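Local coordinates for fucose-specific lectin (Aleuria aurantia, PDB 6GKE), which binds L-fucose specifically, preferring the alpha-1,6-linked core fucose of glycoproteins, at five sites between the blades of a six-bladed beta-propeller, at residues R24-D29 with I34-R39; S277-A282 with L287-W292. The protein carries 1 engineered substitution. All coordinates share one frame; numbering follows the deposited sequence. Where two conformers were deposited one is given.

How the contacts relate
The two contacts are the central hairpins of two propeller blades that the chain builds first and last: contact 1 lies in repeat 1, contact 2 in repeat 6. Each joins the second and third strands of a four-stranded antiparallel sheet. Although distant in sequence, their centres are about 13 Å apart, because closing the ring brings the blades side by side; Val-25 CG1 packs 4.0 Å from Leu-287 CD2 where they touch. The hairpins match position for position, yet Arg-24 and Glu-36 of the sugar site in contact 1 correspond to Ser-277 and Gln-289 in contact 2. That difference is consistent with a sixth site that does not hold fucose, while Trp-292 still serves the site shared with repeat 5.

Contact 1 of 2, residues R24-D29 with I34-R39; sequences RVYFQD and IREAQR. With FUC (alpha-L-fucopyranose), chain C.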
ATOM      1  N   ARG A  24     -17.956  -3.364  14.914  1.00  5.30           N
ATOM      2  CA  ARG A  24     -17.823  -2.636  13.669  1.00  5.31           C
ATOM      3  C   ARG A  24     -16.372  -2.176  13.558  1.00  5.07           C
ATOM      4  O   ARG A  24     -15.764  -1.777  14.544  1.00  5.62           O
ATOM      5  CB  ARG A  24     -18.747  -1.416  13.598  1.00  5.62           C
ATOM      6  CG  ARG A  24     -20.222  -1.702  13.849  1.00  5.77           C
ATOM      7  CD  ARG A  24     -20.879  -2.480  12.727  1.00  5.87           C
ATOM      8  NE  ARG A  24     -22.304  -2.714  12.950  1.00  6.23           N
ATOM      9  CZ  ARG A  24     -22.822  -3.755  13.600  1.00  6.49           C
ATOM     10  NH1 ARG A  24     -22.041  -4.718  14.068  1.00  7.08           N
ATOM     11  NH2 ARG A  24     -24.129  -3.824  13.787  1.00  7.38           N
ATOM     12  N   VAL A  25     -15.836  -2.235  12.339  1.00  5.12           N
ATOM     13  CA  VAL A  25     -14.503  -1.730  12.075  1.00  5.23           C
ATOM     14  C   VAL A  25     -14.582  -0.817  10.850  1.00  5.08           C
ATOM     15  O   VAL A  25     -15.315  -1.092   9.902  1.00  5.81           O
ATOM     16  CB  VAL A  25     -13.470  -2.869  11.945  1.00  6.45           C
ATOM     17  CG1 VAL A  25     -13.784  -3.831  10.822  1.00  7.26           C
ATOM     18  CG2 VAL A  25     -12.049  -2.346  11.832  1.00  6.97           C
ATOM     19  N   TYR A  26     -13.829   0.288  10.930  1.00  4.76           N
ATOM     20  CA  TYR A  26     -13.809   1.361   9.949  1.00  4.91           C
ATOM     21  C   TYR A  26     -12.401   1.467   9.374  1.00  4.94           C
ATOM     22  O   TYR A  26     -11.406   1.407  10.105  1.00  5.26           O
ATOM     23  CB  TYR A  26     -14.243   2.695  10.578  1.00  5.00           C
ATOM     24  CG  TYR A  26     -15.618   2.573  11.170  1.00  4.94           C
ATOM     25  CD1 TYR A  26     -16.744   2.633  10.368  1.00  5.18           C
ATOM     26  CD2 TYR A  26     -15.787   2.253  12.506  1.00  5.15           C
ATOM     27  CE1 TYR A  26     -18.008   2.403  10.881  1.00  5.27           C
ATOM     28  CE2 TYR A  26     -17.043   2.022  13.036  1.00  5.30           C
ATOM     29  CZ  TYR A  26     -18.155   2.078  12.218  1.00  5.09           C
ATOM     30  OH  TYR A  26     -19.381   1.787  12.734  1.00  5.60           O
ATOM     31  N   PHE A  27     -12.340   1.637   8.051  1.00  5.01           N
ATOM     32  CA  PHE A  27     -11.089   1.754   7.333  1.00  5.20           C
ATOM     33  C   PHE A  27     -11.349   2.591   6.085  1.00  4.85           C
ATOM     34  O   PHE A  27     -12.497   2.808   5.706  1.00  5.51           O
ATOM     35  CB  PHE A  27     -10.539   0.369   6.975  1.00  5.89           C
ATOM     36  CG  PHE A  27     -11.402  -0.416   6.015  1.00  6.29           C
ATOM     37  CD1 PHE A  27     -12.436  -1.226   6.466  1.00  7.07           C
ATOM     38  CD2 PHE A  27     -11.190  -0.330   4.646  1.00  6.43           C
ATOM     39  CE1 PHE A  27     -13.227  -1.931   5.567  1.00  7.52           C
ATOM     40  CE2 PHE A  27     -11.980  -1.033   3.751  1.00  7.32           C
ATOM     41  CZ  PHE A  27     -12.995  -1.832   4.213  1.00  7.59           C
ATOM     42  N   GLN A  28     -10.272   3.022   5.432  1.00  4.71           N
ATOM     43  CA  GLN A  28     -10.396   3.833   4.239  1.00  4.83           C
ATOM     44  C   GLN A  28     -10.088   2.990   3.002  1.00  4.92           C
ATOM     45  O   GLN A  28      -9.199   2.135   3.010  1.00  5.31           O
ATOM     46  CB  GLN A  28      -9.463   5.040   4.326  1.00  5.43           C
ATOM     47  CG  GLN A  28      -9.756   6.118   3.298  1.00  5.99           C
ATOM     48  CD  GLN A  28      -9.064   7.410   3.654  1.00  6.16           C
ATOM     49  OE1 GLN A  28      -7.923   7.414   4.128  1.00  6.21           O
ATOM     50  NE2 GLN A  28      -9.753   8.522   3.432  1.00  6.33           N
ATOM     51  N   ASP A  29     -10.826   3.280   1.931  1.00  5.13           N
ATOM     52  CA  ASP A  29     -10.641   2.615   0.653  1.00  5.37           C
ATOM     53  C   ASP A  29      -9.788   3.493  -0.277  1.00  5.32           C
ATOM     54  O   ASP A  29      -9.363   4.602   0.062  1.00  5.49           O
ATOM     55  CB  ASP A  29     -11.982   2.190   0.046  1.00  5.59           C
ATOM     56  CG  ASP A  29     -12.883   3.300  -0.471  1.00  5.74           C
ATOM     57  OD1 ASP A  29     -12.371   4.398  -0.765  1.00  5.69           O
ATOM     58  OD2 ASP A  29     -14.104   3.038  -0.586  1.00  6.80           O
ATOM     59  N   ILE A  34     -14.709   6.118   3.745  1.00  4.90           N
ATOM     60  CA  ILE A  34     -14.636   5.338   4.961  1.00  5.09           C
ATOM     61  C   ILE A  34     -15.683   4.233   4.848  1.00  5.01           C
ATOM     62  O   ILE A  34     -16.865   4.526   4.674  1.00  5.71           O
ATOM     63  CB  ILE A  34     -14.866   6.190   6.224  1.00  5.40           C
ATOM     64  CG1 ILE A  34     -13.944   7.410   6.280  1.00  5.97           C
ATOM     65  CG2 ILE A  34     -14.717   5.323   7.464  1.00  5.59           C
ATOM     66  CD1 ILE A  34     -14.333   8.430   7.325  1.00  6.97           C
ATOM     67  N   ARG A  35     -15.220   2.984   4.931  1.00  5.03           N
ATOM     68  CA  ARG A  35     -16.080   1.823   4.874  1.00  5.33           C
ATOM     69  C   ARG A  35     -16.198   1.175   6.251  1.00  5.34           C
ATOM     70  O   ARG A  35     -15.338   1.338   7.117  1.00  5.90           O
ATOM     71  CB  ARG A  35     -15.522   0.790   3.896  1.00  5.75           C
ATOM     72  CG  ARG A  35     -15.516   1.244   2.447  1.00  5.99           C
ATOM     73  CD  ARG A  35     -15.039   0.124   1.552  1.00  6.33           C
ATOM     74  NE  ARG A  35     -14.985   0.530   0.162  1.00  6.38           N
ATOM     75  CZ  ARG A  35     -14.742  -0.292  -0.848  1.00  7.00           C
ATOM     76  NH1 ARG A  35     -14.602  -1.590  -0.622  1.00  8.11           N
ATOM     77  NH2 ARG A  35     -14.636   0.196  -2.071  1.00  7.95           N
ATOM     78  N   GLU A  36     -17.284   0.419   6.405  1.00  5.47           N
ATOM     79  CA  GLU A  36     -17.587  -0.331   7.607  1.00  5.57           C
ATOM     80  C   GLU A  36     -17.658  -1.824   7.277  1.00  5.71           C
ATOM     81  O   GLU A  36     -18.263  -2.210   6.272  1.00  6.18           O
ATOM     82  CB  GLU A  36     -18.935   0.111   8.171  1.00  5.80           C
ATOM     83  CG  GLU A  36     -19.287  -0.487   9.524  1.00  5.88           C
ATOM     84  CD  GLU A  36     -20.719  -0.179   9.922  1.00  6.04           C
ATOM     85  OE1 GLU A  36     -21.625  -0.670   9.220  1.00  6.91           O
ATOM     86  OE2 GLU A  36     -20.935   0.568  10.912  1.00  6.13           O
ATOM     87  N   ALA A  37     -17.084  -2.645   8.163  1.00  5.77           N
ATOM     88  CA  ALA A  37     -17.334  -4.092   8.211  1.00  5.95           C
ATOM     89  C   ALA A  37     -17.984  -4.405   9.561  1.00  5.89           C
ATOM     90  O   ALA A  37     -17.768  -3.680  10.546  1.00  6.15           O
ATOM     91  CB  ALA A  37     -16.065  -4.883   7.998  1.00  6.37           C
ATOM     92  N   GLN A  38     -18.782  -5.476   9.592  1.00  6.28           N
ATOM     93  CA  GLN A  38     -19.597  -5.816  10.759  1.00  6.43           C
ATOM     94  C   GLN A  38     -19.391  -7.284  11.134  1.00  6.68           C
ATOM     95  O   GLN A  38     -19.223  -8.137  10.266  1.00  7.19           O
ATOM     96  CB  GLN A  38     -21.089  -5.619  10.480  1.00  6.85           C
ATOM     97  CG  GLN A  38     -21.437  -4.303   9.797  1.00  7.14           C
ATOM     98  CD  GLN A  38     -21.308  -4.304   8.291  1.00  7.13           C
ATOM     99  OE1 GLN A  38     -21.312  -5.343   7.626  1.00  8.02           O
ATOM    100  NE2 GLN A  38     -21.205  -3.112   7.729  1.00  7.82           N
ATOM    101  N   ARG A  39     -19.473  -7.572  12.435  1.00  6.79           N
ATOM    102  CA  ARG A  39     -19.505  -8.947  12.902  1.00  7.18           C
ATOM    103  C   ARG A  39     -20.526  -9.077  14.028  1.00  7.57           C
ATOM    104  O   ARG A  39     -20.591  -8.239  14.924  1.00  8.57           O
ATOM    105  CB  ARG A  39     -18.138  -9.429  13.390  1.00  7.33           C
ATOM    106  CG  ARG A  39     -18.035 -10.945  13.415  1.00  8.12           C
ATOM    107  CD  ARG A  39     -16.696 -11.471  13.877  1.00  8.18           C
ATOM    108  NE  ARG A  39     -16.636 -12.905  13.634  1.00  8.95           N
ATOM    109  CZ  ARG A  39     -15.545 -13.655  13.746  1.00  9.54           C
ATOM    110  NH1 ARG A  39     -14.429 -13.146  14.239  1.00 10.32           N
ATOM    111  NH2 ARG A  39     -15.576 -14.921  13.360  1.00 11.01           N
TER
HETATM  112  C1  FUC C 401     -25.974  -2.089  11.045  1.00 10.43           C
HETATM  113  C2  FUC C 401     -25.029  -1.454  10.045  1.00  8.93           C
HETATM  114  C3  FUC C 401     -24.904   0.047  10.296  1.00  7.56           C
HETATM  115  C4  FUC C 401     -24.546   0.314  11.750  1.00  6.78           C
HETATM  116  C5  FUC C 401     -25.581  -0.354  12.649  1.00  7.33           C
HETATM  117  C6  FUC C 401     -25.294  -0.182  14.134  1.00  7.62           C
HETATM  118  O1  FUC C 401     -27.284  -1.632  10.739  1.00 14.35           O
HETATM  119  O2  FUC C 401     -25.536  -1.670   8.722  1.00 12.06           O
HETATM  120  O3  FUC C 401     -23.953   0.621   9.393  1.00  7.31           O
HETATM  121  O4  FUC C 401     -23.257  -0.213  12.079  1.00  6.67           O
HETATM  122  O5  FUC C 401     -25.595  -1.757  12.374  1.00  8.17           O
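Two hydroxyls grip Glu-36 OE2. Tyr-26 OH donates to it from the partner strand over 2.7 Å, meeting the OE2 lone pair that faces away from the other carboxylate oxygen, and fucose O4 donates to Glu-36 OE2 over 2.7 Å. The glutamate chain is extended, its CG swung opposite the backbone N (chi1 -173°), which lays it alongside the tyrosine ring with Glu-36 CG 3.4 Å from Tyr-26 CE1. The second oxygen, Glu-36 OE1, accepts from fucose O3 at 2.7 Å and from Gln-38 NE2 at 2.9 Å. A carboxylate suits this place because its two oxygens can each take one of the neighbouring sugar hydroxyls. Arg-24 supplies the complementary donors: NE reaches fucose O4 at 2.8 Å and NH2 reaches the ring oxygen O5 at 2.9 Å. Gln-38 CG lies over one face of this guanidinium, while its amide oxygen is bound by Thr-46. The nearby positive charge probably helps keep Glu-36 ionised. On the opposite face of the sheet Arg-35 CB sits over the Phe-27 ring, and beyond it Arg-35 NE makes a salt bridge with Asp-29 OD2 at 2.8 Å; Glu-3 is a second acidic partner of Arg-35. Two antiparallel strands bring an arginine and a glutamate, diagonal across one face, to the same sugar; with Trp-97 and other residues of the next blade they form the inter-blade fucose site of this lectin family.

Contact 2 of 2, residues S277-A282 with L287-W292; sequences SVFFQA and LQQWQW. With FUC (alpha-L-fucopyranose), chain G.
Val-278 and Trp-290 exchange two backbone bonds: Val-278 N reaches Trp-290 O at 2.9 Å, and Trp-290 N reaches Val-278 O at 2.8 Å. In one of its two conformers Gln-289 may also donate NE2 to Trp-290 O at 3.0 Å, on the other face of this carbonyl. Two residues along, Gln-288 N meets Phe-280 O at 2.9 Å in an almost straight bond (170°), whereas the return bond from Phe-280 N comes to Gln-288 O from above the carbonyl plane. Phe-280 CG lies between its backbone N and carbonyl carbon (chi1 65°), which turns the ring across to the partner strand; Gln-288 CB lies over one face, 3.4 Å from Phe-280 CZ, and Trp-290 CD1 comes obliquely to within 3.5 Å of Phe-280 CE1. A glutamine fits here because its aliphatic stem covers the aromatic ring while its amide is satisfied at both ends, NE2 by Ser-286 and OE1 by Arg-256. Ser-277 OG bonds to Gln-23. At the outer end, in one of its two conformers, Trp-292 offers a ring face to fucose C5, 3.7 Å from Trp-292 CE2, as aromatic platforms do for sugars. Phe-279 and Leu-287 pack on Ile-10, and Phe-279 also on Ala-12 and Gln-23, of strands 10-15 and 22-28 in the first blade, while Gln-288 and Trp-290 touch strand 297-300, the edge strand beside 286-293.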
ATOM      1  N   SER A 277     -10.613  -7.354  20.460  1.00  6.04           N
ATOM      2  CA  SER A 277     -10.050  -7.446  19.116  1.00  5.90           C
ATOM      3  C   SER A 277      -8.975  -6.373  18.947  1.00  5.51           C
ATOM      4  O   SER A 277      -9.208  -5.230  19.325  1.00  6.10           O
ATOM      5  CB  SER A 277     -11.102  -7.257  18.057  1.00  6.38           C
ATOM      6  OG  SER A 277     -12.094  -8.270  18.134  1.00  7.31           O
ATOM      7  N   VAL A 278      -7.841  -6.743  18.344  1.00  5.23           N
ATOM      8  CA  VAL A 278      -6.828  -5.759  17.958  1.00  5.23           C
ATOM      9  C   VAL A 278      -6.554  -5.954  16.466  1.00  5.24           C
ATOM     10  O   VAL A 278      -5.988  -6.969  16.054  1.00  5.96           O
ATOM     11  CB  VAL A 278      -5.531  -5.851  18.784  1.00  5.84           C
ATOM     12  CG1 VAL A 278      -4.575  -4.731  18.393  1.00  6.28           C
ATOM     13  CG2 VAL A 278      -5.807  -5.814  20.277  1.00  6.25           C
ATOM     14  N   PHE A 279      -6.979  -4.969  15.673  1.00  5.12           N
ATOM     15  CA  PHE A 279      -6.918  -5.014  14.217  1.00  5.22           C
ATOM     16  C   PHE A 279      -5.564  -4.516  13.713  1.00  5.28           C
ATOM     17  O   PHE A 279      -4.963  -3.623  14.312  1.00  5.76           O
ATOM     18  CB  PHE A 279      -8.032  -4.157  13.619  1.00  5.49           C
ATOM     19  CG  PHE A 279      -9.395  -4.678  13.972  1.00  5.84           C
ATOM     20  CD1 PHE A 279     -10.002  -5.635  13.176  1.00  6.69           C
ATOM     21  CD2 PHE A 279     -10.040  -4.276  15.133  1.00  6.10           C
ATOM     22  CE1 PHE A 279     -11.243  -6.151  13.512  1.00  7.25           C
ATOM     23  CE2 PHE A 279     -11.277  -4.804  15.472  1.00  6.51           C
ATOM     24  CZ  PHE A 279     -11.874  -5.744  14.664  1.00  7.02           C
ATOM     25  N   PHE A 280      -5.119  -5.097  12.592  1.00  5.20           N
ATOM     26  CA  PHE A 280      -3.887  -4.698  11.941  1.00  5.22           C
ATOM     27  C   PHE A 280      -4.023  -4.917  10.431  1.00  5.07           C
ATOM     28  O   PHE A 280      -4.974  -5.541   9.954  1.00  5.80           O
ATOM     29  CB  PHE A 280      -2.686  -5.442  12.542  1.00  5.78           C
ATOM     30  CG  PHE A 280      -2.637  -6.937  12.344  1.00  6.15           C
ATOM     31  CD1 PHE A 280      -3.247  -7.799  13.246  1.00  6.59           C
ATOM     32  CD2 PHE A 280      -1.930  -7.489  11.286  1.00  6.77           C
ATOM     33  CE1 PHE A 280      -3.165  -9.174  13.084  1.00  7.08           C
ATOM     34  CE2 PHE A 280      -1.850  -8.862  11.124  1.00  7.40           C
ATOM     35  CZ  PHE A 280      -2.465  -9.702  12.022  1.00  7.47           C
ATOM     36  N   GLN A 281      -3.056  -4.372   9.689  1.00  5.04           N
ATOM     37  CA  GLN A 281      -3.065  -4.435   8.232  1.00  5.07           C
ATOM     38  C   GLN A 281      -1.870  -5.262   7.756  1.00  5.34           C
ATOM     39  O   GLN A 281      -0.729  -4.996   8.132  1.00  5.85           O
ATOM     40  CB  GLN A 281      -3.046  -3.029   7.633  1.00  5.06           C
ATOM     41  CG  GLN A 281      -3.088  -3.020   6.110  1.00  5.22           C
ATOM     42  CD  GLN A 281      -3.163  -1.616   5.560  1.00  5.18           C
ATOM     43  OE1 GLN A 281      -2.273  -0.799   5.784  1.00  5.82           O
ATOM     44  NE2 GLN A 281      -4.241  -1.309   4.850  1.00  5.84           N
ATOM     45  N   ALA A 282      -2.160  -6.237   6.887  1.00  5.75           N
ATOM     46  CA  ALA A 282      -1.186  -7.212   6.424  1.00  6.34           C
ATOM     47  C   ALA A 282      -1.213  -7.294   4.895  1.00  6.27           C
ATOM     48  O   ALA A 282      -2.030  -6.661   4.232  1.00  6.50           O
ATOM     49  CB  ALA A 282      -1.489  -8.558   7.032  1.00  7.03           C
ATOM     50  N   LEU A 287      -7.207  -6.811   6.134  1.00  5.69           N
ATOM     51  CA  LEU A 287      -7.553  -6.378   7.477  1.00  5.84           C
ATOM     52  C   LEU A 287      -7.685  -7.629   8.343  1.00  6.21           C
ATOM     53  O   LEU A 287      -8.559  -8.468   8.118  1.00  7.31           O
ATOM     54  CB  LEU A 287      -8.854  -5.574   7.412  1.00  6.13           C
ATOM     55  CG  LEU A 287      -9.402  -5.035   8.732  1.00  6.77           C
ATOM     56  CD1 LEU A 287      -8.361  -4.246   9.509  1.00  7.02           C
ATOM     57  CD2 LEU A 287     -10.623  -4.172   8.465  1.00  7.76           C
ATOM     58  N   GLN A 288      -6.762  -7.752   9.298  1.00  6.46           N
ATOM     59  CA  GLN A 288      -6.649  -8.900  10.165  1.00  7.23           C
ATOM     60  C   GLN A 288      -6.910  -8.461  11.602  1.00  6.77           C
ATOM     61  O   GLN A 288      -6.969  -7.266  11.897  1.00  6.46           O
ATOM     62  CB  GLN A 288      -5.236  -9.479  10.111  1.00  8.89           C
ATOM     63  CG  GLN A 288      -4.695  -9.731   8.718  1.00 11.26           C
ATOM     64  CD  GLN A 288      -4.698 -11.177   8.293  1.00 11.46           C
ATOM     65  OE1 GLN A 288      -4.867 -12.096   9.098  1.00 15.08           O
ATOM     66  NE2 GLN A 288      -4.465 -11.376   7.008  1.00 13.60           N
ATOM     67  N   GLN A 289      -7.024  -9.425  12.514  1.00  7.33           N
ATOM     68  CA  GLN A 289      -7.096  -9.074  13.914  0.60  7.72           C
ATOM     69  C   GLN A 289      -6.554 -10.185  14.805  1.00  7.77           C
ATOM     70  O   GLN A 289      -6.665 -11.374  14.483  1.00  9.99           O
ATOM     71  CB  GLN A 289      -8.531  -8.828  14.355  0.60  8.55           C
ATOM     72  CG  GLN A 289      -9.374 -10.090  14.338  0.60  9.37           C
ATOM     73  CD  GLN A 289     -10.609  -9.910  15.176  0.60  9.71           C
ATOM     74  OE1 GLN A 289     -11.707  -9.777  14.651  0.60 10.85           O
ATOM     75  NE2 GLN A 289     -10.428  -9.883  16.488  0.60  9.26           N
ATOM     76  N   TRP A 290      -5.981  -9.748  15.926  1.00  6.93           N
ATOM     77  CA  TRP A 290      -5.763 -10.559  17.081  1.00  6.80           C
ATOM     78  C   TRP A 290      -7.063 -10.616  17.884  1.00  6.79           C
ATOM     79  O   TRP A 290      -7.797  -9.630  17.960  1.00  7.20           O
ATOM     80  CB  TRP A 290      -4.643  -9.971  17.938  1.00  6.93           C
ATOM     81  CG  TRP A 290      -3.306 -10.075  17.286  1.00  7.11           C
ATOM     82  CD1 TRP A 290      -2.668  -9.123  16.545  1.00  7.31           C
ATOM     83  CD2 TRP A 290      -2.463 -11.234  17.271  1.00  7.90           C
ATOM     84  NE1 TRP A 290      -1.470  -9.602  16.097  1.00  7.95           N
ATOM     85  CE2 TRP A 290      -1.315 -10.894  16.528  1.00  8.33           C
ATOM     86  CE3 TRP A 290      -2.548 -12.508  17.842  1.00  8.62           C
ATOM     87  CZ2 TRP A 290      -0.272 -11.796  16.324  1.00  9.36           C
ATOM     88  CZ3 TRP A 290      -1.516 -13.396  17.642  1.00  9.62           C
ATOM     89  CH2 TRP A 290      -0.395 -13.040  16.894  1.00  9.97           C
ATOM     90  N   GLN A 291      -7.313 -11.768  18.504  1.00  7.20           N
ATOM     91  CA  GLN A 291      -8.477 -11.959  19.356  1.00  7.72           C
ATOM     92  C   GLN A 291      -8.026 -12.619  20.655  1.00  7.86           C
ATOM     93  O   GLN A 291      -7.179 -13.510  20.633  1.00  8.25           O
ATOM     94  CB  GLN A 291      -9.526 -12.824  18.657  1.00  8.65           C
ATOM     95  CG  GLN A 291      -9.027 -14.224  18.330  1.00  9.50           C
ATOM     96  CD  GLN A 291      -9.877 -14.973  17.335  1.00 10.33           C
ATOM     97  OE1 GLN A 291     -10.926 -14.510  16.895  1.00 12.41           O
ATOM     98  NE2 GLN A 291      -9.416 -16.157  16.971  1.00 11.30           N
ATOM     99  N   TRP A 292      -8.614 -12.162  21.765  1.00  8.71           N
ATOM    100  CA  TRP A 292      -8.439 -12.754  23.072  0.50  9.96           C
ATOM    101  C   TRP A 292      -9.678 -13.573  23.433  1.00 12.19           C
ATOM    102  O   TRP A 292     -10.771 -13.027  23.440  1.00 15.06           O
ATOM    103  CB  TRP A 292      -8.241 -11.685  24.147  0.50 10.15           C
ATOM    104  CG  TRP A 292      -8.390 -12.301  25.498  0.50 10.33           C
ATOM    105  CD1 TRP A 292      -9.522 -12.405  26.256  0.50 10.66           C
ATOM    106  CD2 TRP A 292      -7.369 -13.025  26.197  0.50 10.76           C
ATOM    107  NE1 TRP A 292      -9.258 -13.104  27.403  0.50 10.79           N
ATOM    108  CE2 TRP A 292      -7.943 -13.494  27.396  0.50 11.00           C
ATOM    109  CE3 TRP A 292      -6.022 -13.287  25.936  0.50 10.96           C
ATOM    110  CZ2 TRP A 292      -7.206 -14.218  28.331  0.50 11.35           C
ATOM    111  CZ3 TRP A 292      -5.295 -13.998  26.862  0.50 11.37           C
ATOM    112  CH2 TRP A 292      -5.882 -14.457  28.042  0.50 11.50           C
TER
HETATM  113  C1  FUC G 407      -4.726 -10.808  30.901  1.00 11.01           C
HETATM  114  C2  FUC G 407      -3.625 -10.465  29.908  1.00 10.39           C
HETATM  115  C3  FUC G 407      -4.055 -10.845  28.490  1.00  9.34           C
HETATM  116  C4  FUC G 407      -5.412 -10.211  28.156  1.00  8.65           C
HETATM  117  C5  FUC G 407      -6.415 -10.629  29.219  1.00  9.17           C
HETATM  118  C6  FUC G 407      -7.809 -10.051  29.021  1.00  9.67           C
HETATM  119  O1  FUC G 407      -4.861 -12.230  30.977  1.00 12.30           O
HETATM  120  O2  FUC G 407      -2.433 -11.169  30.272  1.00 12.60           O
HETATM  121  O3  FUC G 407      -3.033 -10.473  27.567  1.00  9.55           O
HETATM  122  O4  FUC G 407      -5.355  -8.777  28.158  1.00  7.84           O
HETATM  123  O5  FUC G 407      -5.963 -10.211  30.506  1.00  9.75           O